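Local coordinates for twin-arginine translocation pathway signal protein (Burkholderia phytofirmans, PDB 2RJO) that probably serves as a periplasmic sugar-binding protein, holding beta-D-galactopyranose in the cleft between its two lobes, at residues Glu123-Gln128 and Thr228-Thr233; Val140-Ile145 and Phe184-Ala189; Trp178-Ala183 and Ala212-Arg217; Ala204-Ala209 and Gly243-Ser248. All coordinates share one frame; numbering follows the deposited sequence.

Contact 1 of 4, residues Glu123-Gln128 and Thr228-Thr233; sequences EETATQ and TGMDGT. With GAL (beta-D-galactopyranose), chain B.
The first torsions of Thr-125 (chi1 68°) and Thr-228 (chi1 61°) both set OG1 between the backbone N and the carbonyl carbon, which turns each hydroxyl to the same water, held among buried residues. The pair joins helix 118-132 to strand 227-228, the edge strand of the four-stranded parallel sheet in one lobe of a periplasmic-binding-protein fold. Thr-125 OG1 and Thr-228 OG1 are 4.1 Å apart, too far for a direct bond, and the water closes the gap. It accepts from Thr-125 OG1 at 2.9 Å and from Thr-228 OG1 at 2.8 Å, and it donates to Gly-229 O at 3.1 Å. Three bonds therefore fix its place. No direct hydrogen bond spans the two segments; the polar link runs through this water.

Direct van der Waals contacts complete the join. Thr-125 CG2 lies 3.9 Å from Met-230 CG, and the bent chain of Met-230, a selenomethionine, brings its CE to 3.8 Å from Thr-125 OG1. Trp-202 of strand 198-203 packs on Ala-126, Thr-228 and Met-230, so its side chain touches both segments. One residue beyond Met-230 the loop enters the galactose site. There the two carboxylate oxygens of Asp-231 divide two neighbouring sugar hydroxyls between them: GAL O3 donates to Asp-231 OD1 at 2.7 Å, and GAL O2 to Asp-231 OD2 at 2.7 Å.

Contact 2 of 4, residues Val140-Ile145 and Phe184-Ala189; sequences VALGGI and FPIMQA
Two carbon pairs join strand 137-143 to helix 180-194. Leu-142 CD2 meets Ile-186 CG2 at 3.9 Å, an ordinary methyl contact in which the two side chains lie alongside each other, running in opposite senses. Val-140 CG2 approaches CE of Met-187, a selenomethionine, at 3.3 Å; this is tighter than normal van der Waals contact, so the exact placing of that methyl is doubtful. Met-187 reaches the strand because its chain folds at chi2 (-64°) and again at chi3 (126°), although its CB does not point straight at the sheet.

In the next shell, Trp-190 and Phe-194 of the same helix also touch Val-140, while Ala-212 and Ala-215 of helix 206-218 pack on Met-187. Behind these side chains the strand is held on both sides: Val-140 and Leu-142 bond through the backbone to Trp-202, and Ala-141 to Asp-172 and Gln-174. Strand 137-143 thus lies between strands 168-175 and 198-203, and helix 180-194 links those two as a beta-alpha-beta crossover that passes over it. No hydrogen bond spans the two segments, which implies that burial of apolar surface and dispersion hold helix to sheet here.

Contact 3 of 4, residues Trp178-Ala183 and Ala212-Arg217; sequences WNSQKA and AIEALR. With GAL (beta-D-galactopyranose), chain B.
The indole of Trp-178 carries the sugar on one face: GAL O4 sits 3.1 Å above the ring plane, offset toward the rim near CZ2 and CH2. At the other end of the side chain GAL O1 comes within 3.3 Å of Trp-178 CG. Pro-150, Ala-151 and Arg-154 of helix 149-163 also pack on this side chain. With chi1 at -48°, CG stands beside the backbone N; the ring lies against the sugar and takes no part in the contact with 212-217.

Helix 180-194 starts two residues later. The amide oxygen of Asn-179 caps it through two weak, bent bonds, from Gln-181 N to Asn-179 OD1 at 2.6 Å and from Lys-182 N to the same oxygen at 3.1 Å. The first turn then meets helix 206-218 through small residues. Ala-183 and Ala-212 have CA atoms 5.9 Å apart, and Ala-183 CB is 4.4 Å from Ala-212 N. At the margin, Ser-180 CB lies 4.3 Å from Glu-214 OE1, a loose contact without a hydrogen bond. An aromatic plate against the pyranose, supplied here by the loop between strand 168-175 and helix 180-194, is characteristic of sugar sites in periplasmic binding proteins.

Contact 4 of 4, residues Ala204-Ala209 and Gly243-Ser248; sequences ANDDMA and GELVAS. With GAL (beta-D-galactopyranose), chain B.
The backbones approach at two points, with CA atoms 7.2 Å apart at Asp-206 and Ser-248 and 7.8 Å apart at Ala-209 and Leu-245, one helical turn further on. At the first point Ser-248 OG donates to Asp-206 OD1 at 2.8 Å, onto the syn lone pair of that carboxylate oxygen. With chi1 at -177° the hydroxyl lies opposite the serine's own backbone N, beside its carbonyl carbon, the position from which OG meets the carboxylate. It has a second partner in Gly-232 N, while Asp-206 OD2 takes Thr-233 N and, weakly, Gly-232 N. Such a set of donors in a buried place probably favours the charged carboxylate. At the second point Ala-209 CB packs on Leu-245 CD1 at 3.7 Å, and Leu-245 CD2 comes to 4.3 Å from Asp-206 OD1.

Two helix ends frame this contact. Gly-243, with positive phi, closes helix 234-241 in a Schellman motif and releases the chain that leads to Ser-248. Asn-205 is the N-cap of helix 206-218: its OD1 accepts from Met-208 N at 3.1 Å, the donor lying above the carbonyl plane. The other arm of the same amide serves the ligand, Asn-205 ND2 donating to GAL O2 at 3.1 Å with an N-H...O angle of 160°; this nitrogen also makes a weak bond to Trp-178 O.

All four contacts lie in one lobe. Contacts 1 and 4 are neighbours, their centres about 7 Å apart, and are joined through the backbone from Asp-206 N to Met-230 O at 2.8 Å and from Gly-229 N to Ala-247 O at 3.0 Å. Contacts 2 and 3, also about 7 Å apart between centres, share helix 180-194. Helix 206-218 connects contacts 3 and 4, which a hydrogen bond between Ser-180 N and Asp-207 OD2 at 2.9 Å and a salt bridge between Arg-217 and Glu-244 tie further. Contacts 1, 3 and 4 each bring a residue to the galactose; in contact 2 the side chain of Leu-142 stays about 12 Å from it.

Contact 1 of 4, residues Glu123-Gln128 and Thr228-Thr233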
loop_
_atom_site.group_PDB
_atom_site.type_symbol
_atom_site.label_atom_id
_atom_site.label_comp_id
_atom_site.label_asym_id
_atom_site.label_seq_id
_atom_site.Cartn_x
_atom_site.Cartn_y
_atom_site.Cartn_z
ATOM N N GLU A 123 -0.463 -14.593 1.199
ATOM C CA GLU A 123 -0.757 -16.011 1.204
ATOM C C GLU A 123 -2.217 -16.198 0.824
ATOM O O GLU A 123 -2.590 -17.211 0.245
ATOM C CB GLU A 123 -0.487 -16.610 2.590
ATOM C CG GLU A 123 -1.104 -17.984 2.805
ATOM C CD GLU A 123 -0.425 -18.766 3.919
ATOM O OE1 GLU A 123 -0.161 -18.177 4.995
ATOM O OE2 GLU A 123 -0.170 -19.972 3.712
ATOM N N GLU A 124 -3.041 -15.206 1.139
ATOM C CA GLU A 124 -4.463 -15.278 0.824
ATOM C C GLU A 124 -4.732 -15.228 -0.675
ATOM O O GLU A 124 -5.466 -16.067 -1.205
ATOM C CB GLU A 124 -5.232 -14.140 1.503
ATOM C CG GLU A 124 -6.176 -14.609 2.593
ATOM C CD GLU A 124 -7.467 -13.808 2.640
ATOM O OE1 GLU A 124 -7.414 -12.573 2.790
ATOM O OE2 GLU A 124 -8.549 -14.420 2.537
ATOM N N THR A 125 -4.144 -14.242 -1.354
ATOM C CA THR A 125 -4.337 -14.093 -2.795
ATOM C C THR A 125 -3.679 -15.250 -3.546
ATOM O O THR A 125 -4.189 -15.713 -4.570
ATOM C CB THR A 125 -3.760 -12.744 -3.313
ATOM O OG1 THR A 125 -2.329 -12.755 -3.222
ATOM C CG2 THR A 125 -4.309 -11.590 -2.500
ATOM N N ALA A 126 -2.551 -15.721 -3.026
ATOM C CA ALA A 126 -1.830 -16.827 -3.633
ATOM C C ALA A 126 -2.628 -18.116 -3.489
ATOM O O ALA A 126 -2.642 -18.954 -4.395
ATOM C CB ALA A 126 -0.471 -16.987 -2.969
ATOM N N THR A 127 -3.278 -18.288 -2.343
ATOM C CA THR A 127 -4.066 -19.492 -2.117
ATOM C C THR A 127 -5.263 -19.519 -3.057
ATOM O O THR A 127 -5.603 -20.563 -3.608
ATOM C CB THR A 127 -4.557 -19.570 -0.661
ATOM O OG1 THR A 127 -3.439 -19.832 0.193
ATOM C CG2 THR A 127 -5.585 -20.680 -0.490
ATOM N N GLN A 128 -5.899 -18.367 -3.239
ATOM C CA GLN A 128 -7.050 -18.273 -4.127
ATOM C C GLN A 128 -6.619 -18.555 -5.558
ATOM O O GLN A 128 -7.340 -19.214 -6.306
ATOM C CB GLN A 128 -7.672 -16.881 -4.053
ATOM C CG GLN A 128 -8.802 -16.667 -5.050
ATOM C CD GLN A 128 -9.998 -17.572 -4.784
ATOM O OE1 GLN A 128 -10.747 -17.372 -3.820
ATOM N NE2 GLN A 128 -10.177 -18.580 -5.637
ATOM N N THR A 228 -3.737 -12.392 -9.906
ATOM C CA THR A 228 -4.136 -11.756 -8.655
ATOM C C THR A 228 -3.276 -10.527 -8.368
ATOM O O THR A 228 -2.152 -10.410 -8.855
ATOM C CB THR A 228 -4.032 -12.709 -7.457
ATOM O OG1 THR A 228 -2.677 -13.143 -7.295
ATOM C CG2 THR A 228 -4.945 -13.901 -7.648
ATOM N N GLY A 229 -3.820 -9.611 -7.575
ATOM C CA GLY A 229 -3.106 -8.399 -7.232
ATOM C C GLY A 229 -3.354 -8.019 -5.786
ATOM O O GLY A 229 -3.682 -8.878 -4.972
HETATM N N MSE A 230 -3.189 -6.744 -5.465
HETATM C CA MSE A 230 -3.407 -6.251 -4.112
HETATM C C MSE A 230 -3.471 -4.738 -4.134
HETATM O O MSE A 230 -2.638 -4.097 -4.762
HETATM C CB MSE A 230 -2.288 -6.718 -3.158
HETATM C CG MSE A 230 -2.599 -8.039 -2.453
HETATM SE SE MSE A 230 -1.381 -8.596 -1.219
HETATM C CE MSE A 230 -0.407 -9.691 -2.199
ATOM N N ASP A 231 -4.470 -4.188 -3.450
ATOM C CA ASP A 231 -4.696 -2.747 -3.352
ATOM C C ASP A 231 -6.194 -2.467 -3.402
ATOM O O ASP A 231 -6.691 -1.624 -2.668
ATOM C CB ASP A 231 -3.995 -1.972 -4.483
ATOM C CG ASP A 231 -2.520 -1.689 -4.182
ATOM O OD1 ASP A 231 -2.100 -1.903 -3.027
ATOM O OD2 ASP A 231 -1.788 -1.243 -5.095
ATOM N N GLY A 232 -6.903 -3.184 -4.266
ATOM C CA GLY A 232 -8.333 -2.990 -4.390
ATOM C C GLY A 232 -8.679 -1.679 -5.064
ATOM O O GLY A 232 -9.712 -1.088 -4.775
ATOM N N THR A 233 -7.815 -1.217 -5.961
ATOM C CA THR A 233 -8.039 0.033 -6.678
ATOM C C THR A 233 -9.184 -0.149 -7.676
ATOM O O THR A 233 -9.422 -1.256 -8.156
ATOM C CB THR A 233 -6.769 0.472 -7.444
ATOM O OG1 THR A 233 -6.490 -0.463 -8.495
ATOM C CG2 THR A 233 -5.575 0.524 -6.505
HETATM C C1 GAL B . 2.566 0.964 -3.781
HETATM C C2 GAL B . 1.720 -0.328 -3.706
HETATM C C3 GAL B . 1.198 -0.494 -2.261
HETATM C C4 GAL B . 2.403 -0.575 -1.308
HETATM C C5 GAL B . 3.205 0.746 -1.480
HETATM C C6 GAL B . 4.408 0.700 -0.561
HETATM O O1 GAL B . 3.070 1.114 -5.121
HETATM O O2 GAL B . 0.612 -0.228 -4.599
HETATM O O3 GAL B . 0.435 -1.694 -2.150
HETATM O O4 GAL B . 3.219 -1.682 -1.689
HETATM O O5 GAL B . 3.687 0.883 -2.858
HETATM O O6 GAL B . 5.121 1.911 -0.726
HETATM O O HOH W 1 -1.735 -11.169 -5.545
#

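Contact 2 of 4, residues Val140-Ile145 and Phe184-Ala189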
loop_
_atom_site.group_PDB
_atom_site.type_symbol
_atom_site.label_atom_id
_atom_site.label_comp_id
_atom_site.label_asym_id
_atom_site.label_seq_id
_atom_site.Cartn_x
_atom_site.Cartn_y
_atom_site.Cartn_z
ATOM N N VAL A 140 4.046 -17.660 -12.427
ATOM C CA VAL A 140 5.071 -16.624 -12.469
ATOM C C VAL A 140 4.612 -15.566 -11.462
ATOM O O VAL A 140 3.407 -15.377 -11.280
ATOM C CB VAL A 140 5.218 -15.989 -13.876
ATOM C CG1 VAL A 140 5.856 -16.978 -14.825
ATOM C CG2 VAL A 140 3.863 -15.543 -14.409
ATOM N N ALA A 141 5.551 -14.885 -10.806
ATOM C CA ALA A 141 5.190 -13.875 -9.814
ATOM C C ALA A 141 5.962 -12.562 -9.954
ATOM O O ALA A 141 7.175 -12.556 -10.183
ATOM C CB ALA A 141 5.372 -14.437 -8.414
ATOM N N LEU A 142 5.239 -11.454 -9.804
ATOM C CA LEU A 142 5.794 -10.113 -9.916
ATOM C C LEU A 142 5.847 -9.450 -8.548
ATOM O O LEU A 142 4.833 -9.347 -7.868
ATOM C CB LEU A 142 4.932 -9.280 -10.863
ATOM C CG LEU A 142 4.925 -9.725 -12.329
ATOM C CD1 LEU A 142 3.628 -9.279 -12.992
ATOM C CD2 LEU A 142 6.150 -9.158 -13.044
ATOM N N GLY A 143 7.030 -8.988 -8.152
ATOM C CA GLY A 143 7.179 -8.360 -6.848
ATOM C C GLY A 143 7.417 -6.862 -6.857
ATOM O O GLY A 143 7.748 -6.274 -7.883
ATOM N N GLY A 144 7.246 -6.236 -5.700
ATOM C CA GLY A 144 7.454 -4.801 -5.590
ATOM C C GLY A 144 8.895 -4.468 -5.258
ATOM O O GLY A 144 9.729 -5.370 -5.186
ATOM N N ILE A 145 9.197 -3.182 -5.063
ATOM C CA ILE A 145 10.557 -2.761 -4.733
ATOM C C ILE A 145 11.151 -3.705 -3.686
ATOM O O ILE A 145 10.573 -3.931 -2.628
ATOM C CB ILE A 145 10.577 -1.300 -4.216
ATOM C CG1 ILE A 145 10.124 -0.365 -5.340
ATOM C CG2 ILE A 145 11.982 -0.918 -3.738
ATOM C CD1 ILE A 145 9.911 1.073 -4.911
ATOM N N PHE A 184 4.717 -5.122 -17.703
ATOM C CA PHE A 184 4.314 -5.460 -19.059
ATOM C C PHE A 184 5.409 -6.234 -19.803
ATOM O O PHE A 184 5.220 -7.412 -20.118
ATOM C CB PHE A 184 3.939 -4.175 -19.808
ATOM C CG PHE A 184 3.356 -4.399 -21.174
ATOM C CD1 PHE A 184 1.998 -4.693 -21.327
ATOM C CD2 PHE A 184 4.150 -4.275 -22.313
ATOM C CE1 PHE A 184 1.435 -4.855 -22.591
ATOM C CE2 PHE A 184 3.601 -4.436 -23.589
ATOM C CZ PHE A 184 2.240 -4.728 -23.732
ATOM N N PRO A 185 6.568 -5.599 -20.082
ATOM C CA PRO A 185 7.625 -6.325 -20.798
ATOM C C PRO A 185 8.138 -7.581 -20.106
ATOM O O PRO A 185 8.697 -8.463 -20.755
ATOM C CB PRO A 185 8.716 -5.269 -20.981
ATOM C CG PRO A 185 8.525 -4.370 -19.819
ATOM C CD PRO A 185 7.014 -4.235 -19.752
ATOM N N ILE A 186 7.960 -7.673 -18.793
ATOM C CA ILE A 186 8.410 -8.860 -18.073
ATOM C C ILE A 186 7.430 -10.016 -18.338
ATOM O O ILE A 186 7.843 -11.171 -18.460
ATOM C CB ILE A 186 8.504 -8.595 -16.552
ATOM C CG1 ILE A 186 9.652 -7.621 -16.259
ATOM C CG2 ILE A 186 8.736 -9.893 -15.809
ATOM C CD1 ILE A 186 9.819 -7.287 -14.775
HETATM N N MSE A 187 6.139 -9.698 -18.427
HETATM C CA MSE A 187 5.117 -10.704 -18.694
HETATM C C MSE A 187 5.323 -11.254 -20.097
HETATM O O MSE A 187 5.168 -12.450 -20.338
HETATM C CB MSE A 187 3.716 -10.091 -18.603
HETATM C CG MSE A 187 2.839 -10.651 -17.484
HETATM SE SE MSE A 187 2.409 -12.396 -17.628
HETATM C CE MSE A 187 2.902 -12.975 -16.190
ATOM N N GLN A 188 5.668 -10.363 -21.022
ATOM C CA GLN A 188 5.895 -10.745 -22.410
ATOM C C GLN A 188 7.027 -11.747 -22.518
ATOM O O GLN A 188 6.869 -12.794 -23.145
ATOM C CB GLN A 188 6.240 -9.521 -23.258
ATOM C CG GLN A 188 5.115 -8.539 -23.388
ATOM C CD GLN A 188 5.437 -7.440 -24.365
ATOM O OE1 GLN A 188 6.388 -6.662 -24.167
ATOM N NE2 GLN A 188 4.648 -7.359 -25.436
ATOM N N ALA A 189 8.166 -11.416 -21.916
ATOM C CA ALA A 189 9.333 -12.288 -21.949
ATOM C C ALA A 189 9.036 -13.638 -21.299
ATOM O O ALA A 189 9.582 -14.660 -21.719
ATOM C CB ALA A 189 10.512 -11.624 -21.252
#

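Contact 3 of 4, residues Trp178-Ala183 and Ala212-Arg217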
loop_
_atom_site.group_PDB
_atom_site.type_symbol
_atom_site.label_atom_id
_atom_site.label_comp_id
_atom_site.label_asym_id
_atom_site.label_seq_id
_atom_site.Cartn_x
_atom_site.Cartn_y
_atom_site.Cartn_z
ATOM N N TRP A 178 6.382 -2.191 -8.414
ATOM C CA TRP A 178 5.006 -1.668 -8.315
ATOM C C TRP A 178 4.475 -0.977 -9.584
ATOM O O TRP A 178 3.366 -0.440 -9.575
ATOM C CB TRP A 178 4.902 -0.647 -7.179
ATOM C CG TRP A 178 5.512 -1.055 -5.856
ATOM C CD1 TRP A 178 6.494 -0.393 -5.178
ATOM C CD2 TRP A 178 5.127 -2.161 -5.021
ATOM N NE1 TRP A 178 6.738 -1.008 -3.975
ATOM C CE2 TRP A 178 5.916 -2.095 -3.854
ATOM C CE3 TRP A 178 4.194 -3.201 -5.150
ATOM C CZ2 TRP A 178 5.796 -3.036 -2.815
ATOM C CZ3 TRP A 178 4.075 -4.136 -4.116
ATOM C CH2 TRP A 178 4.874 -4.044 -2.966
ATOM N N ASN A 179 5.255 -0.991 -10.661
ATOM C CA ASN A 179 4.895 -0.306 -11.905
ATOM C C ASN A 179 4.344 -1.225 -13.005
ATOM O O ASN A 179 4.970 -2.224 -13.350
ATOM C CB ASN A 179 6.144 0.433 -12.395
ATOM C CG ASN A 179 5.860 1.385 -13.527
ATOM O OD1 ASN A 179 5.499 0.968 -14.626
ATOM N ND2 ASN A 179 6.022 2.681 -13.268
ATOM N N SER A 180 3.180 -0.890 -13.563
ATOM C CA SER A 180 2.586 -1.724 -14.617
ATOM C C SER A 180 3.423 -1.716 -15.882
ATOM O O SER A 180 3.496 -2.718 -16.582
ATOM C CB SER A 180 1.175 -1.248 -14.969
ATOM O OG SER A 180 1.213 0.023 -15.585
ATOM N N GLN A 181 4.049 -0.577 -16.160
ATOM C CA GLN A 181 4.877 -0.403 -17.351
ATOM C C GLN A 181 6.148 -1.232 -17.287
ATOM O O GLN A 181 6.783 -1.491 -18.308
ATOM C CB GLN A 181 5.231 1.070 -17.524
ATOM C CG GLN A 181 5.635 1.454 -18.931
ATOM C CD GLN A 181 4.966 2.745 -19.365
ATOM O OE1 GLN A 181 4.370 3.455 -18.539
ATOM N NE2 GLN A 181 5.059 3.061 -20.658
ATOM N N LYS A 182 6.530 -1.628 -16.079
ATOM C CA LYS A 182 7.710 -2.462 -15.909
ATOM C C LYS A 182 7.271 -3.923 -15.917
ATOM O O LYS A 182 8.024 -4.793 -16.334
ATOM C CB LYS A 182 8.444 -2.127 -14.611
ATOM C CG LYS A 182 9.341 -0.909 -14.740
ATOM C CD LYS A 182 10.024 -0.585 -13.426
ATOM C CE LYS A 182 10.906 0.646 -13.565
ATOM N NZ LYS A 182 10.121 1.808 -14.080
ATOM N N ALA A 183 6.043 -4.185 -15.479
ATOM C CA ALA A 183 5.524 -5.546 -15.459
ATOM C C ALA A 183 5.150 -6.041 -16.852
ATOM O O ALA A 183 5.252 -7.226 -17.149
ATOM C CB ALA A 183 4.309 -5.636 -14.545
ATOM N N ALA A 212 0.407 -7.029 -16.128
ATOM C CA ALA A 212 0.461 -8.418 -16.559
ATOM C C ALA A 212 -0.735 -8.705 -17.480
ATOM O O ALA A 212 -0.589 -9.335 -18.524
ATOM C CB ALA A 212 0.431 -9.344 -15.342
ATOM N N ILE A 213 -1.913 -8.231 -17.087
ATOM C CA ILE A 213 -3.116 -8.446 -17.874
ATOM C C ILE A 213 -3.078 -7.732 -19.221
ATOM O O ILE A 213 -3.728 -8.163 -20.166
ATOM C CB ILE A 213 -4.366 -8.010 -17.097
ATOM C CG1 ILE A 213 -4.538 -8.912 -15.869
ATOM C CG2 ILE A 213 -5.584 -8.069 -17.999
ATOM C CD1 ILE A 213 -5.606 -8.446 -14.879
ATOM N N GLU A 214 -2.319 -6.646 -19.320
ATOM C CA GLU A 214 -2.215 -5.928 -20.587
ATOM C C GLU A 214 -1.380 -6.735 -21.567
ATOM O O GLU A 214 -1.600 -6.685 -22.776
ATOM C CB GLU A 214 -1.580 -4.561 -20.386
ATOM C CG GLU A 214 -2.494 -3.559 -19.701
ATOM C CD GLU A 214 -1.770 -2.277 -19.336
ATOM O OE1 GLU A 214 -0.758 -2.358 -18.606
ATOM O OE2 GLU A 214 -2.213 -1.190 -19.782
ATOM N N ALA A 215 -0.415 -7.473 -21.035
ATOM C CA ALA A 215 0.442 -8.315 -21.843
ATOM C C ALA A 215 -0.380 -9.528 -22.284
ATOM O O ALA A 215 -0.317 -9.943 -23.439
ATOM C CB ALA A 215 1.656 -8.752 -21.036
ATOM N N LEU A 216 -1.146 -10.104 -21.364
ATOM C CA LEU A 216 -1.990 -11.249 -21.707
ATOM C C LEU A 216 -2.993 -10.848 -22.792
ATOM O O LEU A 216 -3.185 -11.572 -23.767
ATOM C CB LEU A 216 -2.762 -11.746 -20.485
ATOM C CG LEU A 216 -1.943 -12.322 -19.337
ATOM C CD1 LEU A 216 -2.884 -12.632 -18.174
ATOM C CD2 LEU A 216 -1.197 -13.563 -19.790
ATOM N N ARG A 217 -3.626 -9.693 -22.614
ATOM C CA ARG A 217 -4.596 -9.198 -23.579
ATOM C C ARG A 217 -3.957 -9.077 -24.966
ATOM O O ARG A 217 -4.592 -9.361 -25.979
ATOM C CB ARG A 217 -5.132 -7.839 -23.123
ATOM C CG ARG A 217 -6.067 -7.167 -24.122
ATOM C CD ARG A 217 -6.669 -5.869 -23.559
ATOM N NE ARG A 217 -7.555 -6.122 -22.422
ATOM C CZ ARG A 217 -7.185 -6.069 -21.144
ATOM N NH1 ARG A 217 -5.937 -5.761 -20.813
ATOM N NH2 ARG A 217 -8.067 -6.346 -20.186
HETATM C C1 GAL B . 2.566 0.964 -3.781
HETATM C C2 GAL B . 1.720 -0.328 -3.706
HETATM C C3 GAL B . 1.198 -0.494 -2.261
HETATM C C4 GAL B . 2.403 -0.575 -1.308
HETATM C C5 GAL B . 3.205 0.746 -1.480
HETATM C C6 GAL B . 4.408 0.700 -0.561
HETATM O O1 GAL B . 3.070 1.114 -5.121
HETATM O O2 GAL B . 0.612 -0.228 -4.599
HETATM O O3 GAL B . 0.435 -1.694 -2.150
HETATM O O4 GAL B . 3.219 -1.682 -1.689
HETATM O O5 GAL B . 3.687 0.883 -2.858
HETATM O O6 GAL B . 5.121 1.911 -0.726
#

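Contact 4 of 4, residues Ala204-Ala209 and Gly243-Ser248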
loop_
_atom_site.group_PDB
_atom_site.type_symbol
_atom_site.label_atom_id
_atom_site.label_comp_id
_atom_site.label_asym_id
_atom_site.label_seq_id
_atom_site.Cartn_x
_atom_site.Cartn_y
_atom_site.Cartn_z
ATOM N N ALA A 204 2.323 -8.626 -6.756
ATOM C CA ALA A 204 2.399 -8.020 -5.427
ATOM C C ALA A 204 1.466 -6.815 -5.217
ATOM O O ALA A 204 1.284 -6.378 -4.085
ATOM C CB ALA A 204 3.849 -7.637 -5.105
ATOM N N ASN A 205 0.908 -6.268 -6.296
ATOM C CA ASN A 205 -0.049 -5.153 -6.200
ATOM C C ASN A 205 -0.891 -5.099 -7.475
ATOM O O ASN A 205 -0.588 -5.796 -8.439
ATOM C CB ASN A 205 0.673 -3.818 -5.923
ATOM C CG ASN A 205 1.238 -3.166 -7.170
ATOM O OD1 ASN A 205 1.727 -3.840 -8.070
ATOM N ND2 ASN A 205 1.203 -1.841 -7.211
ATOM N N ASP A 206 -1.964 -4.309 -7.475
ATOM C CA ASP A 206 -2.830 -4.223 -8.652
ATOM C C ASP A 206 -2.188 -3.663 -9.915
ATOM O O ASP A 206 -2.424 -4.174 -11.007
ATOM C CB ASP A 206 -4.088 -3.394 -8.356
ATOM C CG ASP A 206 -5.063 -4.113 -7.445
ATOM O OD1 ASP A 206 -4.831 -5.303 -7.148
ATOM O OD2 ASP A 206 -6.061 -3.490 -7.028
ATOM N N ASP A 207 -1.392 -2.607 -9.771
ATOM C CA ASP A 207 -0.761 -1.995 -10.928
ATOM C C ASP A 207 0.032 -3.020 -11.739
ATOM O O ASP A 207 -0.097 -3.066 -12.956
ATOM C CB ASP A 207 0.149 -0.840 -10.499
ATOM C CG ASP A 207 0.239 0.251 -11.552
ATOM O OD1 ASP A 207 -0.823 0.757 -11.977
ATOM O OD2 ASP A 207 1.364 0.619 -11.964
HETATM N N MSE A 208 0.829 -3.848 -11.065
HETATM C CA MSE A 208 1.627 -4.861 -11.754
HETATM C C MSE A 208 0.721 -5.939 -12.366
HETATM O O MSE A 208 1.017 -6.475 -13.430
HETATM C CB MSE A 208 2.659 -5.503 -10.801
HETATM C CG MSE A 208 3.703 -4.530 -10.218
HETATM SE SE MSE A 208 5.201 -5.301 -9.498
HETATM C CE MSE A 208 4.508 -6.157 -8.114
ATOM N N ALA A 209 -0.383 -6.254 -11.700
ATOM C CA ALA A 209 -1.312 -7.255 -12.227
ATOM C C ALA A 209 -1.969 -6.728 -13.499
ATOM O O ALA A 209 -2.174 -7.476 -14.453
ATOM C CB ALA A 209 -2.376 -7.586 -11.191
ATOM N N GLY A 243 -13.701 -10.720 -14.747
ATOM C CA GLY A 243 -13.116 -12.048 -14.751
ATOM C C GLY A 243 -11.645 -12.119 -15.118
ATOM O O GLY A 243 -11.080 -13.207 -15.220
ATOM N N GLU A 244 -10.994 -10.982 -15.299
ATOM C CA GLU A 244 -9.589 -11.025 -15.671
ATOM C C GLU A 244 -8.628 -11.109 -14.493
ATOM O O GLU A 244 -7.518 -11.645 -14.621
ATOM C CB GLU A 244 -9.279 -9.845 -16.581
ATOM C CG GLU A 244 -10.023 -10.004 -17.902
ATOM C CD GLU A 244 -9.736 -8.909 -18.892
ATOM O OE1 GLU A 244 -8.576 -8.469 -18.968
ATOM O OE2 GLU A 244 -10.674 -8.497 -19.609
ATOM N N LEU A 245 -9.070 -10.594 -13.345
ATOM C CA LEU A 245 -8.288 -10.632 -12.117
ATOM C C LEU A 245 -9.136 -11.493 -11.194
ATOM O O LEU A 245 -10.325 -11.221 -11.032
ATOM C CB LEU A 245 -8.142 -9.222 -11.537
ATOM C CG LEU A 245 -7.178 -9.049 -10.362
ATOM C CD1 LEU A 245 -5.739 -9.196 -10.846
ATOM C CD2 LEU A 245 -7.371 -7.686 -9.747
ATOM N N VAL A 246 -8.564 -12.541 -10.607
ATOM C CA VAL A 246 -9.370 -13.390 -9.736
ATOM C C VAL A 246 -9.481 -12.910 -8.294
ATOM O O VAL A 246 -10.403 -13.303 -7.581
ATOM C CB VAL A 246 -8.880 -14.852 -9.750
ATOM C CG1 VAL A 246 -8.932 -15.386 -11.168
ATOM C CG2 VAL A 246 -7.487 -14.951 -9.206
ATOM N N ALA A 247 -8.567 -12.044 -7.867
ATOM C CA ALA A 247 -8.612 -11.537 -6.501
ATOM C C ALA A 247 -7.662 -10.383 -6.247
ATOM O O ALA A 247 -6.685 -10.192 -6.967
ATOM C CB ALA A 247 -8.323 -12.661 -5.518
ATOM N N SER A 248 -7.971 -9.614 -5.208
ATOM C CA SER A 248 -7.154 -8.488 -4.784
ATOM C C SER A 248 -7.438 -8.262 -3.295
ATOM O O SER A 248 -8.222 -8.996 -2.681
ATOM C CB SER A 248 -7.514 -7.239 -5.589
ATOM O OG SER A 248 -6.687 -6.146 -5.239
HETATM C C1 GAL B . 2.566 0.964 -3.781
HETATM C C2 GAL B . 1.720 -0.328 -3.706
HETATM C C3 GAL B . 1.198 -0.494 -2.261
HETATM C C4 GAL B . 2.403 -0.575 -1.308
HETATM C C5 GAL B . 3.205 0.746 -1.480
HETATM C C6 GAL B . 4.408 0.700 -0.561
HETATM O O1 GAL B . 3.070 1.114 -5.121
HETATM O O2 GAL B . 0.612 -0.228 -4.599
HETATM O O3 GAL B . 0.435 -1.694 -2.150
HETATM O O4 GAL B . 3.219 -1.682 -1.689
HETATM O O5 GAL B . 3.687 0.883 -2.858
HETATM O O6 GAL B . 5.121 1.911 -0.726
#